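Local coordinates for hypothetical zinc-type alcohol dehydrogenase-like protein in PRE5-FET4 intergenic region (PDB 1PIW) that reduces a broad range of aromatic and aliphatic aldehydes to alcohols with NADPH, as a homodimeric, zinc-containing medium-chain alcohol dehydrogenase, at residues F98-C103 / P112-F117; F241-L246 / P263-V268; P150-S155 / L313-D318; K6-A11 / K23-P28. All blocks are in the same frame, centred on the assembly; numbering follows the deposited sequence.

Along the chain, contact 4 closes first, in the N-terminal hairpin, and contact 1 follows in the loops that hold the second zinc. Contact 3 then spans more than 150 residues, from the loop after strand 146-148 to the end of helix 304-316, and contact 2 is nested inside that span, at the start of strand 244-249 in the coenzyme-binding parallel sheet. Contacts 2 and 4 lie on opposite sides of the chain's centre, their own centres about 48 Å apart; those of contacts 1 and 2 are about 34 Å apart. Contact 3 ties the two halves of the subunit together. Contacts 1 and 2 meet across the dimer instead: Thr115 packs on Phe241 of the second subunit.

Contact 1: F98-C103 / P112-F117; sequences FSCLEC and PYCTKF. With ZN (zinc ion), chain C.
Cys100 and Cys114 bind the same zinc from the two segments, and the close-packed part of the contact is built round their sulfurs. The metal sits 2.3 Å from Cys100 SG and 2.4 Å from Cys114 SG, with Cys103 SG as the third ligand at 2.3 Å; Cys106, on the short helix between the segments, completes the site. The backbone ties the same pieces together: Cys100 N points almost straight at Cys114 SG (3.4 Å, 168° at the hydrogen). Cys100 SG lies between its own backbone N and carbonyl carbon (chi1 84°), where the amides of Glu102 and Cys103 both reach it. This is the four-cysteine structural zinc lobe of the zinc-containing alcohol dehydrogenases, distinct from the catalytic zinc held by Cys46, His68 and Cys163. Amides directed at thiolates probably spread some of the negative charge that four cysteines gather on one metal. Buried Ser99 fills in beside them, its OG 3.2 Å from Cys114 CB. On the other side the packing thins toward solvent. Lys116 lays its CG against Cys100 CB at 3.5 Å, then bends at chi2 and chi3 and carries its amine away, to a long, weak ion pair with Glu126. The Phe98 ring turns an edge to the Lys116 carbonyl, CD2 standing 3.4 Å from Lys116 O, while the exposed side chain of Thr115 packs on Phe241 of the second subunit.

Contact 2: F241-L246 / P263-V268; sequences FDTFDL and PKAMKV
Phe244 and Met266 form a single parallel bridge where strand 244-249 enters the six-stranded Rossmann-type sheet of the coenzyme domain. Backbone bonds come first. Ala265 O takes two donors: Phe244 N at 2.6 Å, nearly along the C=O axis, and Thr243 N, which sits well above the carbonyl plane. Lys267 N returns a straight bond to Phe244 O (2.8 Å), and two residues before Phe244, Asp242 N bonds to Lys264 O in the plane of that carbonyl. Apolar contacts fill the side shared by Phe244 and Met266. The Phe244 ring presents its edge to Ala265, CD2 to CB 3.4 Å, while Thr243 CG2 lies over one face toward the rim. Met266, bent at chi2 and chi3, curls back to set SD 3.6 Å from Phe244 CB. Beyond the segments, Tyr207 meets the Phe244 ring edge-to-face. The charged side chains pair both within and beyond the contact. Asp242 OD1 passes close to Lys267 CA, but its salt bridge is to Arg105 of the second subunit. Asp245 is shared, its OD2 accepting from Lys182 N. Lys267, kinked at chi3 (60°), brings NZ to the syn lone pair of Asp245 OD1, 2.7 Å away.

Contact 3: P150-S155 / L313-D318; sequences PENIPS and LVSEKD
The carboxamide of Asn152 meets Ser315 edge-on and grips it at two points. Ser315 O lies almost exactly in the amide plane, 2.9 Å from Asn152 ND2, and Ser315 OG donates to a lone pair of Asn152 OD1, in the carbonyl plane at 3.0 Å. Relative to the plane of the Ser315 carbonyl, Asn152 ND2 is tilted by 29°. The ring of Pro150 adds its CB, 3.6 Å from Ser315 CB. Asn152 is the third residue of a type I turn from Pro150 to Ile153. With CG between its backbone N and carbonyl carbon (chi1 66°), the amide points out of the turn at the serine. The next residue supplies the apolar flank: Ile153 CD1 rests 3.9 Å from Ser315 CB and makes a looser contact, 4.3 Å, with Val314 CG1. Pro150 and Ile153 also touch Leu311, one turn back on the same helix. The contact thus joins the loop after strand 146-148, on the catalytic side, to the last turn of helix 304-316, which belongs to the coenzyme-binding half. A valine in place of Ser315 would probably leave Asn152 OD1 without its hydroxyl donor and the amide held through ND2 alone, freer to turn. Because a backbone carbonyl can only accept, the bond from ND2 fixes which way round the amide sits, and the serine hydroxyl answers at the other end: an uncharged, directional clasp whose two bonds do not depend on any ionisable group.

Contact 4: K6-A11 / K23-P28; sequences KFEGIA and KTKYDP
Tyr26 has CG between its backbone N and carbonyl carbon (chi1 60°), and that lays its ring across the neighbouring strand against Phe7. Phe7 CB sits over the face of this ring, 3.9 Å from the centroid, and Phe7 O lies above the same ring toward its rim. Over the centre of the Phe7 ring rides Pro28, CG 3.7 Å from the centroid, a second CH-pi contact. Both aromatics lie on the side of the hairpin that they share with Thr24; Tyr138 also meets the Phe7 ring. The hairpin is strands 7-12 and 22-26, antiparallel; the N-to-C directions of the segments 7-11 and 23-26 make an angle of 142°, and 22-26 is an outer strand of a three-stranded sheet. Phe7 with Tyr26 and Gly9 with Thr24 are hydrogen-bonded pairs, with Tyr26 N to Phe7 O at 2.7 Å and Thr24 N to Gly9 O at 2.7 Å. The reverse face carries charge. Glu8, CG anti to its N (chi1 -170°) and extended beyond, reaches between Lys25 and Lys23. Lys25 NZ meets Glu8 OE2 from above the carboxylate plane at 3.2 Å, whereas Lys23 offers its CD to Glu8 CD at 3.6 Å and sends its amine to Glu357. A leucine instead of Glu8 would probably leave Lys25 NZ without its carboxylate partner and free to swing into solvent. At the open end of the hairpin Lys6 brings NZ to within 2.6 Å of Asp27 OD2, again from above the carboxylate plane.

Contact 1: F98-C103 / P112-F117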
loop_
_atom_site.group_PDB
_atom_site.type_symbol
_atom_site.label_atom_id
_atom_site.label_comp_id
_atom_site.label_asym_id
_atom_site.label_seq_id
_atom_site.Cartn_x
_atom_site.Cartn_y
_atom_site.Cartn_z
ATOM N N PHE A 98 -0.565 26.822 3.890
ATOM C CA PHE A 98 -1.362 27.290 2.765
ATOM C C PHE A 98 -1.844 26.182 1.840
ATOM O O PHE A 98 -1.202 25.139 1.702
ATOM C CB PHE A 98 -0.584 28.303 1.932
ATOM C CG PHE A 98 -1.376 28.855 0.797
ATOM C CD1 PHE A 98 -2.374 29.804 1.027
ATOM C CD2 PHE A 98 -1.180 28.381 -0.496
ATOM C CE1 PHE A 98 -3.169 30.275 -0.009
ATOM C CE2 PHE A 98 -1.973 28.848 -1.546
ATOM C CZ PHE A 98 -2.972 29.798 -1.299
ATOM N N SER A 99 -2.974 26.441 1.190
ATOM C CA SER A 99 -3.593 25.491 0.278
ATOM C C SER A 99 -4.533 26.277 -0.634
ATOM O O SER A 99 -5.021 27.346 -0.252
ATOM C CB SER A 99 -4.371 24.459 1.091
ATOM O OG SER A 99 -4.689 23.342 0.300
ATOM N N CYS A 100 -4.793 25.768 -1.837
ATOM C CA CYS A 100 -5.674 26.492 -2.756
ATOM C C CYS A 100 -7.077 26.589 -2.186
ATOM O O CYS A 100 -7.857 27.438 -2.592
ATOM C CB CYS A 100 -5.715 25.814 -4.122
ATOM S SG CYS A 100 -6.877 24.476 -4.237
ATOM N N LEU A 101 -7.381 25.704 -1.241
ATOM C CA LEU A 101 -8.674 25.666 -0.568
ATOM C C LEU A 101 -9.883 25.559 -1.475
ATOM O O LEU A 101 -10.997 25.821 -1.040
ATOM C CB LEU A 101 -8.823 26.890 0.330
ATOM C CG LEU A 101 -7.818 26.858 1.474
ATOM C CD1 LEU A 101 -7.806 28.174 2.209
ATOM C CD2 LEU A 101 -8.159 25.714 2.409
ATOM N N GLU A 102 -9.676 25.172 -2.730
ATOM C CA GLU A 102 -10.796 25.039 -3.660
ATOM C C GLU A 102 -10.849 23.733 -4.441
ATOM O O GLU A 102 -11.922 23.313 -4.873
ATOM C CB GLU A 102 -10.827 26.222 -4.625
ATOM C CG GLU A 102 -11.651 27.380 -4.090
ATOM C CD GLU A 102 -11.528 28.641 -4.924
ATOM O OE1 GLU A 102 -12.243 29.621 -4.613
ATOM O OE2 GLU A 102 -10.718 28.657 -5.880
ATOM N N CYS A 103 -9.710 23.078 -4.623
ATOM C CA CYS A 103 -9.723 21.822 -5.352
ATOM C C CYS A 103 -10.431 20.745 -4.529
ATOM O O CYS A 103 -10.655 20.908 -3.329
ATOM C CB CYS A 103 -8.301 21.374 -5.683
ATOM S SG CYS A 103 -7.327 20.868 -4.274
ATOM N N PRO A 112 -3.069 18.536 2.549
ATOM C CA PRO A 112 -1.620 18.317 2.580
ATOM C C PRO A 112 -1.174 17.860 1.200
ATOM O O PRO A 112 -0.005 17.961 0.853
ATOM C CB PRO A 112 -1.462 17.208 3.609
ATOM C CG PRO A 112 -2.579 17.466 4.550
ATOM C CD PRO A 112 -3.728 17.766 3.616
ATOM N N TYR A 113 -2.128 17.368 0.416
ATOM C CA TYR A 113 -1.865 16.868 -0.929
ATOM C C TYR A 113 -2.392 17.810 -2.008
ATOM O O TYR A 113 -2.642 17.394 -3.145
ATOM C CB TYR A 113 -2.503 15.486 -1.095
ATOM C CG TYR A 113 -2.180 14.564 0.047
ATOM C CD1 TYR A 113 -2.836 14.683 1.267
ATOM C CD2 TYR A 113 -1.144 13.645 -0.052
ATOM C CE1 TYR A 113 -2.451 13.907 2.367
ATOM C CE2 TYR A 113 -0.752 12.870 1.032
ATOM C CZ TYR A 113 -1.403 13.005 2.235
ATOM O OH TYR A 113 -1.002 12.252 3.309
ATOM N N CYS A 114 -2.576 19.077 -1.655
ATOM C CA CYS A 114 -3.058 20.049 -2.624
ATOM C C CYS A 114 -1.928 20.429 -3.555
ATOM O O CYS A 114 -0.765 20.433 -3.171
ATOM C CB CYS A 114 -3.587 21.303 -1.928
ATOM S SG CYS A 114 -3.828 22.705 -3.051
ATOM N N THR A 115 -2.285 20.753 -4.784
ATOM C CA THR A 115 -1.318 21.137 -5.796
ATOM C C THR A 115 -0.547 22.389 -5.385
ATOM O O THR A 115 0.655 22.500 -5.631
ATOM C CB THR A 115 -2.035 21.432 -7.129
ATOM O OG1 THR A 115 -2.835 20.303 -7.499
ATOM C CG2 THR A 115 -1.028 21.730 -8.230
ATOM N N LYS A 116 -1.257 23.326 -4.765
ATOM C CA LYS A 116 -0.680 24.599 -4.339
ATOM C C LYS A 116 -0.201 24.583 -2.882
ATOM O O LYS A 116 -0.188 25.616 -2.201
ATOM C CB LYS A 116 -1.735 25.686 -4.520
ATOM C CG LYS A 116 -2.615 25.497 -5.752
ATOM C CD LYS A 116 -2.110 26.269 -6.967
ATOM C CE LYS A 116 -0.839 25.667 -7.556
ATOM N NZ LYS A 116 -0.266 26.506 -8.664
ATOM N N PHE A 117 0.181 23.402 -2.418
ATOM C CA PHE A 117 0.648 23.191 -1.052
ATOM C C PHE A 117 1.826 24.084 -0.707
ATOM O O PHE A 117 2.690 24.323 -1.550
ATOM C CB PHE A 117 1.056 21.720 -0.877
ATOM C CG PHE A 117 1.815 21.438 0.398
ATOM C CD1 PHE A 117 1.155 21.012 1.536
ATOM C CD2 PHE A 117 3.199 21.589 0.446
ATOM C CE1 PHE A 117 1.855 20.735 2.692
ATOM C CE2 PHE A 117 3.906 21.312 1.601
ATOM C CZ PHE A 117 3.231 20.883 2.726
HETATM ZN ZN ZN C . -6.264 22.549 -3.169
#

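Contact 2: F241-L246 / P263-V268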
loop_
_atom_site.group_PDB
_atom_site.type_symbol
_atom_site.label_atom_id
_atom_site.label_comp_id
_atom_site.label_asym_id
_atom_site.label_seq_id
_atom_site.Cartn_x
_atom_site.Cartn_y
_atom_site.Cartn_z
ATOM N N PHE A 241 6.000 -12.697 12.528
ATOM C CA PHE A 241 5.195 -13.068 11.380
ATOM C C PHE A 241 3.690 -12.917 11.638
ATOM O O PHE A 241 3.204 -13.253 12.717
ATOM C CB PHE A 241 5.518 -14.521 11.026
ATOM C CG PHE A 241 4.770 -15.040 9.844
ATOM C CD1 PHE A 241 5.316 -14.948 8.567
ATOM C CD2 PHE A 241 3.507 -15.612 10.002
ATOM C CE1 PHE A 241 4.615 -15.419 7.463
ATOM C CE2 PHE A 241 2.797 -16.085 8.906
ATOM C CZ PHE A 241 3.350 -15.990 7.633
ATOM N N ASP A 242 2.977 -12.398 10.640
ATOM C CA ASP A 242 1.520 -12.212 10.671
ATOM C C ASP A 242 0.921 -11.664 11.974
ATOM O O ASP A 242 0.001 -12.260 12.541
ATOM C CB ASP A 242 0.835 -13.544 10.316
ATOM C CG ASP A 242 -0.642 -13.380 9.967
ATOM O OD1 ASP A 242 -0.953 -12.781 8.918
ATOM O OD2 ASP A 242 -1.496 -13.858 10.741
ATOM N N THR A 243 1.412 -10.517 12.433
ATOM C CA THR A 243 0.897 -9.932 13.671
ATOM C C THR A 243 0.349 -8.499 13.576
ATOM O O THR A 243 -0.634 -8.161 14.238
ATOM C CB THR A 243 1.982 -9.937 14.764
ATOM O OG1 THR A 243 1.479 -9.290 15.940
ATOM C CG2 THR A 243 3.204 -9.190 14.289
ATOM N N PHE A 244 0.984 -7.673 12.748
ATOM C CA PHE A 244 0.612 -6.263 12.603
ATOM C C PHE A 244 -0.427 -5.874 11.571
ATOM O O PHE A 244 -0.384 -6.320 10.425
ATOM C CB PHE A 244 1.865 -5.428 12.329
ATOM C CG PHE A 244 2.856 -5.452 13.443
ATOM C CD1 PHE A 244 2.566 -4.839 14.655
ATOM C CD2 PHE A 244 4.063 -6.115 13.294
ATOM C CE1 PHE A 244 3.458 -4.889 15.700
ATOM C CE2 PHE A 244 4.965 -6.170 14.334
ATOM C CZ PHE A 244 4.661 -5.554 15.544
ATOM N N ASP A 245 -1.346 -5.013 11.987
ATOM C CA ASP A 245 -2.374 -4.507 11.094
ATOM C C ASP A 245 -1.790 -3.320 10.347
ATOM O O ASP A 245 -1.943 -3.188 9.131
ATOM C CB ASP A 245 -3.587 -4.007 11.871
ATOM C CG ASP A 245 -4.477 -5.116 12.322
ATOM O OD1 ASP A 245 -4.649 -6.066 11.531
ATOM O OD2 ASP A 245 -5.016 -5.029 13.448
ATOM N N LEU A 246 -1.110 -2.460 11.097
ATOM C CA LEU A 246 -0.521 -1.250 10.554
ATOM C C LEU A 246 0.822 -0.945 11.206
ATOM O O LEU A 246 0.988 -1.131 12.408
ATOM C CB LEU A 246 -1.478 -0.095 10.810
ATOM C CG LEU A 246 -0.902 1.307 10.718
ATOM C CD1 LEU A 246 -0.772 1.675 9.266
ATOM C CD2 LEU A 246 -1.803 2.284 11.440
ATOM N N PRO A 263 7.395 -6.752 5.929
ATOM C CA PRO A 263 6.140 -7.331 5.439
ATOM C C PRO A 263 5.667 -8.598 6.162
ATOM O O PRO A 263 4.476 -8.756 6.435
ATOM C CB PRO A 263 6.438 -7.559 3.968
ATOM C CG PRO A 263 7.315 -6.358 3.642
ATOM C CD PRO A 263 8.271 -6.364 4.807
ATOM N N LYS A 264 6.603 -9.489 6.477
ATOM C CA LYS A 264 6.292 -10.738 7.174
ATOM C C LYS A 264 5.459 -10.548 8.447
ATOM O O LYS A 264 4.550 -11.332 8.716
ATOM C CB LYS A 264 7.571 -11.473 7.579
ATOM C CG LYS A 264 8.486 -11.947 6.468
ATOM C CD LYS A 264 9.565 -12.838 7.095
ATOM C CE LYS A 264 10.577 -13.361 6.085
ATOM N NZ LYS A 264 11.419 -12.269 5.512
ATOM N N ALA A 265 5.783 -9.531 9.243
ATOM C CA ALA A 265 5.055 -9.293 10.483
ATOM C C ALA A 265 3.691 -8.693 10.223
ATOM O O ALA A 265 2.923 -8.457 11.165
ATOM C CB ALA A 265 5.837 -8.372 11.381
ATOM N N MET A 266 3.393 -8.444 8.948
ATOM C CA MET A 266 2.120 -7.841 8.553
ATOM C C MET A 266 1.026 -8.863 8.271
ATOM O O MET A 266 1.229 -9.834 7.536
ATOM C CB MET A 266 2.315 -6.956 7.318
ATOM C CG MET A 266 3.334 -5.850 7.497
ATOM S SD MET A 266 2.959 -4.852 8.951
ATOM C CE MET A 266 1.456 -4.033 8.435
ATOM N N LYS A 267 -0.139 -8.633 8.863
ATOM C CA LYS A 267 -1.274 -9.518 8.662
ATOM C C LYS A 267 -1.685 -9.426 7.206
ATOM O O LYS A 267 -1.263 -8.525 6.488
ATOM C CB LYS A 267 -2.444 -9.099 9.561
ATOM C CG LYS A 267 -2.230 -9.381 11.044
ATOM C CD LYS A 267 -3.257 -8.667 11.907
ATOM C CE LYS A 267 -4.677 -9.106 11.578
ATOM N NZ LYS A 267 -5.719 -8.407 12.401
ATOM N N VAL A 268 -2.499 -10.365 6.752
ATOM C CA VAL A 268 -2.940 -10.301 5.374
ATOM C C VAL A 268 -3.825 -9.071 5.290
ATOM O O VAL A 268 -4.829 -8.971 5.993
ATOM C CB VAL A 268 -3.743 -11.548 4.968
ATOM C CG1 VAL A 268 -4.158 -11.449 3.512
ATOM C CG2 VAL A 268 -2.903 -12.792 5.181
#

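Contact 3: P150-S155 / L313-D318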
loop_
_atom_site.group_PDB
_atom_site.type_symbol
_atom_site.label_atom_id
_atom_site.label_comp_id
_atom_site.label_asym_id
_atom_site.label_seq_id
_atom_site.Cartn_x
_atom_site.Cartn_y
_atom_site.Cartn_z
ATOM N N PRO A 150 -6.826 23.471 22.730
ATOM C CA PRO A 150 -7.725 23.132 23.832
ATOM C C PRO A 150 -7.204 23.743 25.128
ATOM O O PRO A 150 -6.033 23.575 25.481
ATOM C CB PRO A 150 -7.681 21.610 23.843
ATOM C CG PRO A 150 -7.593 21.293 22.405
ATOM C CD PRO A 150 -6.565 22.292 21.890
ATOM N N GLU A 151 -8.073 24.465 25.825
ATOM C CA GLU A 151 -7.692 25.122 27.070
ATOM C C GLU A 151 -6.837 24.297 28.021
ATOM O O GLU A 151 -5.976 24.854 28.690
ATOM C CB GLU A 151 -8.935 25.592 27.835
ATOM C CG GLU A 151 -9.453 26.993 27.480
ATOM C CD GLU A 151 -10.623 27.438 28.383
ATOM O OE1 GLU A 151 -10.512 27.279 29.629
ATOM O OE2 GLU A 151 -11.646 27.951 27.852
ATOM N N ASN A 152 -7.051 22.982 28.080
ATOM C CA ASN A 152 -6.302 22.151 29.024
ATOM C C ASN A 152 -5.010 21.464 28.588
ATOM O O ASN A 152 -4.614 20.465 29.193
ATOM C CB ASN A 152 -7.222 21.093 29.637
ATOM C CG ASN A 152 -7.706 20.090 28.623
ATOM O OD1 ASN A 152 -8.280 20.461 27.601
ATOM N ND2 ASN A 152 -7.482 18.808 28.900
ATOM N N ILE A 153 -4.346 21.975 27.558
ATOM C CA ILE A 153 -3.085 21.368 27.138
ATOM C C ILE A 153 -1.953 22.364 27.315
ATOM O O ILE A 153 -1.915 23.404 26.671
ATOM C CB ILE A 153 -3.082 20.944 25.665
ATOM C CG1 ILE A 153 -4.376 20.225 25.297
ATOM C CG2 ILE A 153 -1.921 20.011 25.425
ATOM C CD1 ILE A 153 -4.438 19.830 23.834
ATOM N N PRO A 154 -1.011 22.062 28.198
ATOM C CA PRO A 154 0.103 22.987 28.401
ATOM C C PRO A 154 0.742 23.321 27.051
ATOM O O PRO A 154 1.020 22.418 26.262
ATOM C CB PRO A 154 1.046 22.188 29.289
ATOM C CG PRO A 154 0.131 21.283 30.035
ATOM C CD PRO A 154 -0.836 20.834 28.985
ATOM N N SER A 155 0.980 24.598 26.776
ATOM C CA SER A 155 1.592 24.972 25.504
ATOM C C SER A 155 2.804 24.139 25.085
ATOM O O SER A 155 2.897 23.723 23.932
ATOM C CB SER A 155 1.984 26.441 25.517
ATOM O OG SER A 155 0.828 27.235 25.413
ATOM N N LEU A 313 -8.387 14.754 21.163
ATOM C CA LEU A 313 -7.986 13.534 21.836
ATOM C C LEU A 313 -6.974 13.764 22.938
ATOM O O LEU A 313 -7.191 13.378 24.080
ATOM C CB LEU A 313 -7.414 12.557 20.823
ATOM C CG LEU A 313 -6.732 11.342 21.428
ATOM C CD1 LEU A 313 -7.648 10.661 22.408
ATOM C CD2 LEU A 313 -6.349 10.391 20.316
ATOM N N VAL A 314 -5.849 14.376 22.601
ATOM C CA VAL A 314 -4.835 14.632 23.611
ATOM C C VAL A 314 -5.466 15.363 24.788
ATOM O O VAL A 314 -5.164 15.071 25.938
ATOM C CB VAL A 314 -3.684 15.475 23.040
ATOM C CG1 VAL A 314 -2.762 15.931 24.167
ATOM C CG2 VAL A 314 -2.909 14.652 22.024
ATOM N N SER A 315 -6.351 16.305 24.490
ATOM C CA SER A 315 -7.040 17.074 25.516
ATOM C C SER A 315 -7.982 16.224 26.367
ATOM O O SER A 315 -7.978 16.310 27.591
ATOM C CB SER A 315 -7.846 18.184 24.865
ATOM O OG SER A 315 -9.034 18.416 25.597
ATOM N N GLU A 316 -8.802 15.418 25.705
ATOM C CA GLU A 316 -9.766 14.560 26.383
ATOM C C GLU A 316 -9.128 13.408 27.153
ATOM O O GLU A 316 -9.242 13.356 28.376
ATOM C CB GLU A 316 -10.801 14.034 25.375
ATOM C CG GLU A 316 -11.938 15.028 25.120
ATOM C CD GLU A 316 -12.708 14.794 23.817
ATOM O OE1 GLU A 316 -12.628 13.688 23.231
ATOM O OE2 GLU A 316 -13.414 15.731 23.383
ATOM N N LYS A 317 -8.465 12.482 26.466
ATOM C CA LYS A 317 -7.840 11.370 27.173
ATOM C C LYS A 317 -6.547 11.847 27.831
ATOM O O LYS A 317 -5.660 11.064 28.182
ATOM C CB LYS A 317 -7.603 10.187 26.228
ATOM C CG LYS A 317 -8.908 9.559 25.730
ATOM C CD LYS A 317 -8.777 8.072 25.369
ATOM C CE LYS A 317 -8.603 7.173 26.610
ATOM N NZ LYS A 317 -8.430 5.713 26.287
ATOM N N ASP A 318 -6.473 13.162 27.995
ATOM C CA ASP A 318 -5.350 13.836 28.634
ATOM C C ASP A 318 -3.967 13.251 28.351
ATOM O O ASP A 318 -3.350 12.649 29.232
ATOM C CB ASP A 318 -5.585 13.869 30.140
ATOM C CG ASP A 318 -4.716 14.885 30.834
ATOM O OD1 ASP A 318 -4.885 16.098 30.558
ATOM O OD2 ASP A 318 -3.865 14.466 31.650
#

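Contact 4: K6-A11 / K23-P28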
loop_
_atom_site.group_PDB
_atom_site.type_symbol
_atom_site.label_atom_id
_atom_site.label_comp_id
_atom_site.label_asym_id
_atom_site.label_seq_id
_atom_site.Cartn_x
_atom_site.Cartn_y
_atom_site.Cartn_z
ATOM N N LYS A 6 8.602 44.585 10.752
ATOM C CA LYS A 6 9.716 43.641 10.795
ATOM C C LYS A 6 9.485 42.535 11.808
ATOM O O LYS A 6 8.935 42.770 12.880
ATOM C CB LYS A 6 11.019 44.357 11.156
ATOM C CG LYS A 6 12.055 44.424 10.046
ATOM C CD LYS A 6 11.687 45.459 9.000
ATOM C CE LYS A 6 12.852 45.789 8.068
ATOM N NZ LYS A 6 13.184 44.701 7.105
ATOM N N PHE A 7 9.907 41.326 11.456
ATOM C CA PHE A 7 9.794 40.170 12.348
ATOM C C PHE A 7 11.216 39.820 12.757
ATOM O O PHE A 7 12.152 40.017 11.980
ATOM C CB PHE A 7 9.184 38.961 11.623
ATOM C CG PHE A 7 7.681 38.957 11.567
ATOM C CD1 PHE A 7 7.017 37.978 10.845
ATOM C CD2 PHE A 7 6.933 39.914 12.232
ATOM C CE1 PHE A 7 5.635 37.948 10.783
ATOM C CE2 PHE A 7 5.547 39.892 12.174
ATOM C CZ PHE A 7 4.898 38.905 11.447
ATOM N N GLU A 8 11.392 39.311 13.969
ATOM C CA GLU A 8 12.724 38.936 14.403
ATOM C C GLU A 8 12.751 37.447 14.687
ATOM O O GLU A 8 11.728 36.864 15.029
ATOM C CB GLU A 8 13.128 39.715 15.647
ATOM C CG GLU A 8 14.589 39.542 15.985
ATOM C CD GLU A 8 15.040 40.425 17.122
ATOM O OE1 GLU A 8 14.422 40.375 18.208
ATOM O OE2 GLU A 8 16.023 41.164 16.926
ATOM N N GLY A 9 13.914 36.824 14.529
ATOM C CA GLY A 9 14.004 35.400 14.785
ATOM C C GLY A 9 15.396 34.801 14.731
ATOM O O GLY A 9 16.330 35.414 14.230
ATOM N N ILE A 10 15.531 33.592 15.262
ATOM C CA ILE A 10 16.801 32.892 15.262
ATOM C C ILE A 10 16.889 32.195 13.911
ATOM O O ILE A 10 16.317 31.124 13.722
ATOM C CB ILE A 10 16.831 31.857 16.376
ATOM C CG1 ILE A 10 16.236 32.464 17.645
ATOM C CG2 ILE A 10 18.254 31.401 16.620
ATOM C CD1 ILE A 10 16.889 33.750 18.062
ATOM N N ALA A 11 17.611 32.806 12.974
ATOM C CA ALA A 11 17.718 32.269 11.618
ATOM C C ALA A 11 19.041 31.666 11.164
ATOM O O ALA A 11 20.113 32.217 11.399
ATOM C CB ALA A 11 17.302 33.345 10.632
ATOM N N LYS A 23 20.308 35.605 15.632
ATOM C CA LYS A 23 19.137 36.448 15.776
ATOM C C LYS A 23 19.101 37.415 14.584
ATOM O O LYS A 23 20.101 38.058 14.244
ATOM C CB LYS A 23 19.185 37.204 17.103
ATOM C CG LYS A 23 18.023 38.156 17.280
ATOM C CD LYS A 23 17.253 37.917 18.565
ATOM C CE LYS A 23 17.883 38.620 19.751
ATOM N NZ LYS A 23 16.993 38.527 20.949
ATOM N N THR A 24 17.936 37.524 13.958
ATOM C CA THR A 24 17.798 38.353 12.783
ATOM C C THR A 24 16.430 38.966 12.593
ATOM O O THR A 24 15.418 38.368 12.938
ATOM C CB THR A 24 18.077 37.520 11.562
ATOM O OG1 THR A 24 19.385 36.964 11.677
ATOM C CG2 THR A 24 17.962 38.353 10.303
ATOM N N LYS A 25 16.410 40.168 12.031
ATOM C CA LYS A 25 15.164 40.855 11.738
ATOM C C LYS A 25 14.944 40.612 10.249
ATOM O O LYS A 25 15.903 40.563 9.474
ATOM C CB LYS A 25 15.289 42.354 12.035
ATOM C CG LYS A 25 15.030 42.746 13.498
ATOM C CD LYS A 25 15.466 44.191 13.775
ATOM C CE LYS A 25 14.778 44.815 15.003
ATOM N NZ LYS A 25 15.061 44.136 16.300
ATOM N N TYR A 26 13.692 40.425 9.849
ATOM C CA TYR A 26 13.379 40.181 8.441
ATOM C C TYR A 26 11.947 40.620 8.088
ATOM O O TYR A 26 11.049 40.648 8.942
ATOM C CB TYR A 26 13.607 38.692 8.104
ATOM C CG TYR A 26 12.762 37.732 8.904
ATOM C CD1 TYR A 26 11.483 37.378 8.470
ATOM C CD2 TYR A 26 13.201 37.245 10.136
ATOM C CE1 TYR A 26 10.662 36.572 9.239
ATOM C CE2 TYR A 26 12.379 36.435 10.925
ATOM C CZ TYR A 26 11.110 36.108 10.469
ATOM O OH TYR A 26 10.267 35.344 11.238
ATOM N N ASP A 27 11.747 40.991 6.831
ATOM C CA ASP A 27 10.436 41.428 6.373
ATOM C C ASP A 27 9.396 40.313 6.472
ATOM O O ASP A 27 9.647 39.180 6.056
ATOM C CB ASP A 27 10.539 41.904 4.925
ATOM C CG ASP A 27 11.127 43.295 4.807
ATOM O OD1 ASP A 27 11.694 43.607 3.738
ATOM O OD2 ASP A 27 11.005 44.078 5.775
ATOM N N PRO A 28 8.216 40.615 7.035
ATOM C CA PRO A 28 7.183 39.580 7.147
ATOM C C PRO A 28 6.681 39.346 5.737
ATOM O O PRO A 28 7.038 40.091 4.823
ATOM C CB PRO A 28 6.103 40.240 8.004
ATOM C CG PRO A 28 6.817 41.342 8.700
ATOM C CD PRO A 28 7.772 41.862 7.665
#